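Local structure of rhamnosidase B (2OKX) at residues 761-764 and 765-768; 800-803 and 804-808; 810-814 and 815-819. The protein hydrolyses terminal alpha-L-rhamnose residues from rhamnosides as a glycoside hydrolase of family 78, probably with inversion of configuration at the anomeric carbon. All blocks are in the same frame, centred on the assembly; numbering follows the deposited sequence.

Contact 1. Residues 761-764 and 765-768; sequences VYSM and QTQV
Ser763 and Thr766 meet at an N-cap, the start of helix 764-772 in the alpha-barrel domain of this enzyme. The capping bond is weak but straight: Thr766 N lies 3.4 Å from Ser763 OG, with an angle of 170° at the hydrogen. A chi1 of 63° sets OG between its own backbone N and carbonyl carbon, facing the first turn. Asp750 OD1 of strand 747-752 is bonded to both hydroxyls, Ser763 OG and Thr766 OG1, and so ties the cap to that strand.

A second polar grip uses the backbone carbonyl of Ser763. Gln767 curls back, bent at chi2 (-44°), and its NE2 donates to Ser763 O at 3.3 Å, with the acceptor close to the plane of the amide. The same NE2 also bonds Tyr748 O, so two carbonyl oxygens hold this buried amide in place.

Along the backbone, Val768 N closes the turn on Met764 O at 2.8 Å. Apolar contact is lighter. Val768 leans on helix 801-813 through Met803, Tyr807 and Ala810, while within the turn Met764, whose side chain lies near a bound glycerol, brings its CE to 4.3 Å from Val768 CG2.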
loop_
_atom_site.group_PDB
_atom_site.type_symbol
_atom_site.label_atom_id
_atom_site.label_comp_id
_atom_site.label_asym_id
_atom_site.label_seq_id
_atom_site.Cartn_x
_atom_site.Cartn_y
_atom_site.Cartn_z
ATOM N N VAL A 761 -27.949 -11.442 13.232
ATOM C CA VAL A 761 -27.581 -10.335 12.362
ATOM C C VAL A 761 -27.719 -10.745 10.896
ATOM O O VAL A 761 -27.231 -11.797 10.486
ATOM C CB VAL A 761 -26.122 -9.880 12.635
ATOM C CG1 VAL A 761 -25.727 -8.762 11.677
ATOM C CG2 VAL A 761 -25.990 -9.409 14.078
ATOM N N TYR A 762 -28.395 -9.908 10.115
ATOM C CA TYR A 762 -28.598 -10.169 8.694
ATOM C C TYR A 762 -27.995 -9.043 7.863
ATOM O O TYR A 762 -28.228 -7.862 8.131
ATOM C CB TYR A 762 -30.090 -10.304 8.402
ATOM C CG TYR A 762 -30.710 -11.498 9.085
ATOM C CD1 TYR A 762 -30.596 -12.776 8.537
ATOM C CD2 TYR A 762 -31.363 -11.362 10.309
ATOM C CE1 TYR A 762 -31.116 -13.890 9.189
ATOM C CE2 TYR A 762 -31.886 -12.472 10.976
ATOM C CZ TYR A 762 -31.758 -13.731 10.410
ATOM O OH TYR A 762 -32.263 -14.831 11.066
ATOM N N SER A 763 -27.221 -9.415 6.849
ATOM C CA SER A 763 -26.570 -8.427 5.999
ATOM C C SER A 763 -26.812 -8.665 4.516
ATOM O O SER A 763 -27.078 -9.786 4.086
ATOM C CB SER A 763 -25.065 -8.438 6.262
ATOM O OG SER A 763 -24.511 -9.694 5.906
ATOM N N MET A 764 -26.725 -7.595 3.737
ATOM C CA MET A 764 -26.896 -7.693 2.294
ATOM C C MET A 764 -25.745 -8.520 1.741
ATOM O O MET A 764 -25.919 -9.301 0.804
ATOM C CB MET A 764 -26.868 -6.306 1.659
ATOM C CG MET A 764 -28.185 -5.566 1.732
ATOM S SD MET A 764 -29.459 -6.494 0.858
ATOM C CE MET A 764 -28.817 -6.452 -0.817
ATOM N N GLN A 765 -24.570 -8.340 2.342
ATOM C CA GLN A 765 -23.361 -9.037 1.925
ATOM C C GLN A 765 -23.529 -10.550 1.820
ATOM O O GLN A 765 -23.249 -11.149 0.780
ATOM C CB GLN A 765 -22.207 -8.721 2.890
ATOM C CG GLN A 765 -21.651 -7.291 2.811
ATOM C CD GLN A 765 -22.404 -6.284 3.668
ATOM O OE1 GLN A 765 -21.912 -5.182 3.920
ATOM N NE2 GLN A 765 -23.598 -6.653 4.117
ATOM N N THR A 766 -23.976 -11.173 2.903
ATOM C CA THR A 766 -24.154 -12.617 2.911
ATOM C C THR A 766 -25.136 -13.087 1.847
ATOM O O THR A 766 -24.923 -14.119 1.216
ATOM C CB THR A 766 -24.625 -13.103 4.293
ATOM O OG1 THR A 766 -23.629 -12.770 5.270
ATOM C CG2 THR A 766 -24.837 -14.615 4.286
ATOM N N GLN A 767 -26.206 -12.324 1.649
ATOM C CA GLN A 767 -27.216 -12.676 0.657
ATOM C C GLN A 767 -26.633 -12.574 -0.753
ATOM O O GLN A 767 -26.840 -13.458 -1.586
ATOM C CB GLN A 767 -28.429 -11.749 0.776
ATOM C CG GLN A 767 -28.940 -11.530 2.196
ATOM C CD GLN A 767 -29.010 -12.812 3.009
ATOM O OE1 GLN A 767 -29.531 -13.829 2.549
ATOM N NE2 GLN A 767 -28.491 -12.762 4.235
ATOM N N VAL A 768 -25.907 -11.488 -1.016
ATOM C CA VAL A 768 -25.295 -11.287 -2.324
ATOM C C VAL A 768 -24.341 -12.435 -2.640
ATOM O O VAL A 768 -24.346 -12.970 -3.748
ATOM C CB VAL A 768 -24.512 -9.948 -2.384
ATOM C CG1 VAL A 768 -23.701 -9.871 -3.670
ATOM C CG2 VAL A 768 -25.478 -8.778 -2.314
#

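Contact 2. Residues 800-803 and 804-808; sequences SPFM and SFFYY
Phe802 and Phe806 stand one turn apart and turn their rings together by different first torsions. In Phe802, CG lies anti to the backbone N (chi1 170°); in Phe806 it lies anti to the carbonyl carbon (chi1 -64°), which swings the second ring back toward the start of the helix. The result is a T-shaped stack, with centroids 5.3 Å apart and planes at 77°. The edge of Phe806 points at a face of Phe802, its CE2 sitting above that face near the rim, 3.7 Å from Phe802 CZ. Met803 comes in across Phe806 at about a right angle: bent at chi2 and chi3, it lays CE 3.8 Å from Phe806 CB.

These side chains rise from the first turns of helix 801-813, in the six-hairpin glycosidase domain, an alpha barrel. Ser800 is the N-cap of the helix, with OG taking a weak bond from Met803 N at 3.3 Å and a further bond to Asp683. Ser804 N then reaches Ser800 O at 3.1 Å, and Tyr807 N reaches Met803 O at the same distance.

An alanine in place of Phe806 would keep the CB that Met803 CE touches but is likely to leave the face of Phe802 without its edge partner and open a gap where the ring lay. Neighbouring aromatic rings extend the cluster, Trp864 stacking on Phe802 and Phe632 meeting Phe806. The hydroxyl of Ser804 bonds Tyr843 OH, and that of Tyr807 bonds the carbonyl oxygen of Leu788.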
loop_
_atom_site.group_PDB
_atom_site.type_symbol
_atom_site.label_atom_id
_atom_site.label_comp_id
_atom_site.label_asym_id
_atom_site.label_seq_id
_atom_site.Cartn_x
_atom_site.Cartn_y
_atom_site.Cartn_z
ATOM N N SER A 800 -18.242 -0.912 1.436
ATOM C CA SER A 800 -17.121 -0.511 0.590
ATOM C C SER A 800 -17.405 -0.787 -0.878
ATOM O O SER A 800 -18.179 -1.688 -1.211
ATOM C CB SER A 800 -15.856 -1.270 0.986
ATOM O OG SER A 800 -15.984 -2.646 0.661
ATOM N N PRO A 801 -16.780 -0.012 -1.777
ATOM C CA PRO A 801 -17.000 -0.227 -3.211
ATOM C C PRO A 801 -16.472 -1.609 -3.590
ATOM O O PRO A 801 -16.807 -2.147 -4.642
ATOM C CB PRO A 801 -16.196 0.899 -3.860
ATOM C CG PRO A 801 -16.228 1.993 -2.804
ATOM C CD PRO A 801 -15.971 1.198 -1.542
ATOM N N PHE A 802 -15.629 -2.162 -2.721
ATOM C CA PHE A 802 -15.061 -3.492 -2.926
ATOM C C PHE A 802 -16.224 -4.473 -2.969
ATOM O O PHE A 802 -16.341 -5.285 -3.889
ATOM C CB PHE A 802 -14.128 -3.849 -1.764
ATOM C CG PHE A 802 -13.680 -5.288 -1.755
ATOM C CD1 PHE A 802 -13.864 -6.076 -0.623
ATOM C CD2 PHE A 802 -13.051 -5.847 -2.864
ATOM C CE1 PHE A 802 -13.426 -7.402 -0.592
ATOM C CE2 PHE A 802 -12.607 -7.172 -2.845
ATOM C CZ PHE A 802 -12.796 -7.950 -1.705
ATOM N N MET A 803 -17.080 -4.387 -1.957
ATOM C CA MET A 803 -18.250 -5.246 -1.861
ATOM C C MET A 803 -19.225 -4.880 -2.979
ATOM O O MET A 803 -19.930 -5.743 -3.498
ATOM C CB MET A 803 -18.908 -5.070 -0.488
ATOM C CG MET A 803 -20.073 -6.009 -0.206
ATOM S SD MET A 803 -19.648 -7.771 -0.273
ATOM C CE MET A 803 -20.975 -8.373 -1.343
ATOM N N SER A 804 -19.260 -3.601 -3.351
ATOM C CA SER A 804 -20.141 -3.155 -4.430
ATOM C C SER A 804 -19.845 -3.936 -5.710
ATOM O O SER A 804 -20.749 -4.225 -6.491
ATOM C CB SER A 804 -19.954 -1.656 -4.704
ATOM O OG SER A 804 -20.548 -0.856 -3.694
ATOM N N PHE A 805 -18.577 -4.280 -5.916
ATOM C CA PHE A 805 -18.172 -5.020 -7.112
ATOM C C PHE A 805 -18.933 -6.339 -7.200
ATOM O O PHE A 805 -19.479 -6.684 -8.251
ATOM C CB PHE A 805 -16.664 -5.296 -7.082
ATOM C CG PHE A 805 -16.099 -5.756 -8.403
ATOM C CD1 PHE A 805 -16.474 -6.978 -8.954
ATOM C CD2 PHE A 805 -15.178 -4.967 -9.087
ATOM C CE1 PHE A 805 -15.939 -7.413 -10.169
ATOM C CE2 PHE A 805 -14.635 -5.387 -10.301
ATOM C CZ PHE A 805 -15.015 -6.614 -10.845
ATOM N N PHE A 806 -18.956 -7.076 -6.097
ATOM C CA PHE A 806 -19.655 -8.353 -6.054
ATOM C C PHE A 806 -21.152 -8.120 -6.234
ATOM O O PHE A 806 -21.840 -8.909 -6.881
ATOM C CB PHE A 806 -19.366 -9.062 -4.724
ATOM C CG PHE A 806 -17.919 -9.436 -4.544
ATOM C CD1 PHE A 806 -17.317 -10.361 -5.389
ATOM C CD2 PHE A 806 -17.150 -8.850 -3.542
ATOM C CE1 PHE A 806 -15.966 -10.698 -5.242
ATOM C CE2 PHE A 806 -15.801 -9.179 -3.385
ATOM C CZ PHE A 806 -15.208 -10.103 -4.236
ATOM N N TYR A 807 -21.650 -7.023 -5.676
ATOM C CA TYR A 807 -23.064 -6.680 -5.791
ATOM C C TYR A 807 -23.432 -6.446 -7.261
ATOM O O TYR A 807 -24.494 -6.875 -7.723
ATOM C CB TYR A 807 -23.358 -5.432 -4.953
ATOM C CG TYR A 807 -24.775 -4.909 -5.049
ATOM C CD1 TYR A 807 -25.874 -5.757 -4.885
ATOM C CD2 TYR A 807 -25.015 -3.561 -5.282
ATOM C CE1 TYR A 807 -27.177 -5.265 -4.951
ATOM C CE2 TYR A 807 -26.308 -3.059 -5.348
ATOM C CZ TYR A 807 -27.383 -3.916 -5.183
ATOM O OH TYR A 807 -28.654 -3.406 -5.243
ATOM N N TYR A 808 -22.548 -5.775 -7.993
ATOM C CA TYR A 808 -22.799 -5.503 -9.407
ATOM C C TYR A 808 -22.763 -6.797 -10.221
ATOM O O TYR A 808 -23.520 -6.954 -11.181
ATOM C CB TYR A 808 -21.782 -4.493 -9.956
ATOM C CG TYR A 808 -21.838 -3.128 -9.282
ATOM C CD1 TYR A 808 -22.974 -2.714 -8.583
ATOM C CD2 TYR A 808 -20.756 -2.247 -9.355
ATOM C CE1 TYR A 808 -23.029 -1.450 -7.965
ATOM C CE2 TYR A 808 -20.802 -0.988 -8.746
ATOM C CZ TYR A 808 -21.938 -0.598 -8.054
ATOM O OH TYR A 808 -21.983 0.646 -7.458
#

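Contact 3. Residues 810-814 and 815-819; sequences ALEKA and GRQTL
A Schellman motif ends helix 801-813 and turns the chain into helix 817-833, a helix-to-helix corner of the alpha-barrel domain, and the bond between Leu811 and Arg816 is the wider of its two backbone bonds. Arg816 N donates to Leu811 O at 2.7 Å in a nearly straight line (175° at the hydrogen). Inside this loop Gly815 N bonds Glu812 O at 3.0 Å, coming from above the carbonyl plane. Gly815 has a positive phi of 69°, a conformation that favours glycine; a side chain there would run into Ala814 O.

Across the corner the apolar contact is between two leucines. Leu811 and Leu819 cross at about a right angle, and their CD2 methyls come to 3.6 Å. Leu811 CD2 also lies 4.0 Å from Arg816 CB, so the first carbon of the arginine lines the same patch. Farther out, Arg816 CG passes 4.0 Å from Ala814 CB, and the bent chain then carries the guanidinium group away from the corner.

On another side of the turn, Glu812 and Gln817 span the two helices. Glu812 bends at chi2 (65°) to bring its carboxylate within reach of the amide. The acid has further partners beyond the corner: OE1 forms a salt bridge with Lys880, and OE2 is bonded to Ser875 OG, so the carboxylate is gripped at both oxygens. With the carboxylate and amide planes steeply inclined, Gln817 NE2 donates a hydrogen bond to Glu812 OE2 from above the carboxylate plane, at 3.0 Å.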
loop_
_atom_site.group_PDB
_atom_site.type_symbol
_atom_site.label_atom_id
_atom_site.label_comp_id
_atom_site.label_asym_id
_atom_site.label_seq_id
_atom_site.Cartn_x
_atom_site.Cartn_y
_atom_site.Cartn_z
ATOM N N ALA A 810 -23.763 -9.528 -9.198
ATOM C CA ALA A 810 -25.059 -10.120 -8.899
ATOM C C ALA A 810 -26.154 -9.434 -9.718
ATOM O O ALA A 810 -27.045 -10.104 -10.250
ATOM C CB ALA A 810 -25.367 -9.997 -7.401
ATOM N N LEU A 811 -26.093 -8.107 -9.821
ATOM C CA LEU A 811 -27.096 -7.372 -10.593
ATOM C C LEU A 811 -27.011 -7.746 -12.074
ATOM O O LEU A 811 -28.024 -7.783 -12.768
ATOM C CB LEU A 811 -26.921 -5.854 -10.423
ATOM C CG LEU A 811 -27.211 -5.281 -9.029
ATOM C CD1 LEU A 811 -26.934 -3.786 -9.021
ATOM C CD2 LEU A 811 -28.663 -5.549 -8.649
ATOM N N GLU A 812 -25.804 -8.027 -12.551
ATOM C CA GLU A 812 -25.613 -8.415 -13.944
ATOM C C GLU A 812 -26.275 -9.778 -14.153
ATOM O O GLU A 812 -27.003 -9.987 -15.122
ATOM C CB GLU A 812 -24.120 -8.505 -14.273
ATOM C CG GLU A 812 -23.816 -9.101 -15.643
ATOM C CD GLU A 812 -24.325 -8.242 -16.796
ATOM O OE1 GLU A 812 -24.463 -8.782 -17.911
ATOM O OE2 GLU A 812 -24.577 -7.034 -16.600
ATOM N N LYS A 813 -26.024 -10.690 -13.222
ATOM C CA LYS A 813 -26.591 -12.032 -13.274
ATOM C C LYS A 813 -28.118 -11.967 -13.219
ATOM O O LYS A 813 -28.804 -12.762 -13.860
ATOM C CB LYS A 813 -26.062 -12.857 -12.096
ATOM C CG LYS A 813 -26.589 -14.281 -12.014
ATOM C CD LYS A 813 -25.996 -15.002 -10.808
ATOM C CE LYS A 813 -26.519 -16.431 -10.684
ATOM N NZ LYS A 813 -26.092 -17.281 -11.831
ATOM N N ALA A 814 -28.641 -11.013 -12.454
ATOM C CA ALA A 814 -30.083 -10.844 -12.307
ATOM C C ALA A 814 -30.684 -9.988 -13.418
ATOM O O ALA A 814 -31.897 -9.791 -13.467
ATOM C CB ALA A 814 -30.395 -10.224 -10.953
ATOM N N GLY A 815 -29.836 -9.477 -14.302
ATOM C CA GLY A 815 -30.318 -8.645 -15.392
ATOM C C GLY A 815 -30.849 -7.297 -14.933
ATOM O O GLY A 815 -31.823 -6.791 -15.486
ATOM N N ARG A 816 -30.210 -6.704 -13.927
ATOM C CA ARG A 816 -30.647 -5.409 -13.409
ATOM C C ARG A 816 -29.585 -4.337 -13.646
ATOM O O ARG A 816 -29.095 -3.715 -12.700
ATOM C CB ARG A 816 -30.945 -5.515 -11.909
ATOM C CG ARG A 816 -31.962 -6.589 -11.543
ATOM C CD ARG A 816 -33.234 -6.443 -12.361
ATOM N NE ARG A 816 -33.905 -5.168 -12.128
ATOM C CZ ARG A 816 -34.640 -4.892 -11.055
ATOM N NH1 ARG A 816 -34.803 -5.805 -10.108
ATOM N NH2 ARG A 816 -35.220 -3.704 -10.933
ATOM N N GLN A 817 -29.242 -4.122 -14.913
ATOM C CA GLN A 817 -28.227 -3.144 -15.281
ATOM C C GLN A 817 -28.587 -1.708 -14.915
ATOM O O GLN A 817 -27.713 -0.931 -14.531
ATOM C CB GLN A 817 -27.927 -3.226 -16.784
ATOM C CG GLN A 817 -27.151 -4.477 -17.224
ATOM C CD GLN A 817 -28.026 -5.710 -17.360
ATOM O OE1 GLN A 817 -29.253 -5.618 -17.371
ATOM N NE2 GLN A 817 -27.395 -6.873 -17.481
ATOM N N THR A 818 -29.863 -1.349 -15.031
ATOM C CA THR A 818 -30.278 0.010 -14.702
ATOM C C THR A 818 -30.054 0.302 -13.218
ATOM O O THR A 818 -29.607 1.393 -12.852
ATOM C CB THR A 818 -31.758 0.243 -15.068
ATOM O OG1 THR A 818 -31.918 0.122 -16.488
ATOM C CG2 THR A 818 -32.205 1.638 -14.636
ATOM N N LEU A 819 -30.354 -0.677 -12.372
ATOM C CA LEU A 819 -30.162 -0.525 -10.935
ATOM C C LEU A 819 -28.668 -0.383 -10.653
ATOM O O LEU A 819 -28.260 0.346 -9.746
ATOM C CB LEU A 819 -30.701 -1.747 -10.192
ATOM C CG LEU A 819 -30.605 -1.661 -8.666
ATOM C CD1 LEU A 819 -31.479 -0.515 -8.166
ATOM C CD2 LEU A 819 -31.046 -2.981 -8.042
#

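The three contacts follow one another along the chain within the six-hairpin glycosidase domain, and helix 801-813 connects them: contact 2 builds its beginning and contact 3 its end, with centres about 13 Å apart. Helix 764-772, capped in contact 1, lies against it. There Gln765 CG packs 3.6 Å from Met803 CG, and Val768 CG1 reaches both Met803 CE, at 3.9 Å, and Ala810 CB, at 4.1 Å, so one valine touches contacts 2 and 3. Tyr807 OH approaches Leu819 CD2 to 3.7 Å, joining contacts 2 and 3 across the corner. The side chains of Met764 and Tyr807 each have bound glycerol nearby, probably from the crystallisation liquor, nearest atoms about 3 Å and 4 Å away.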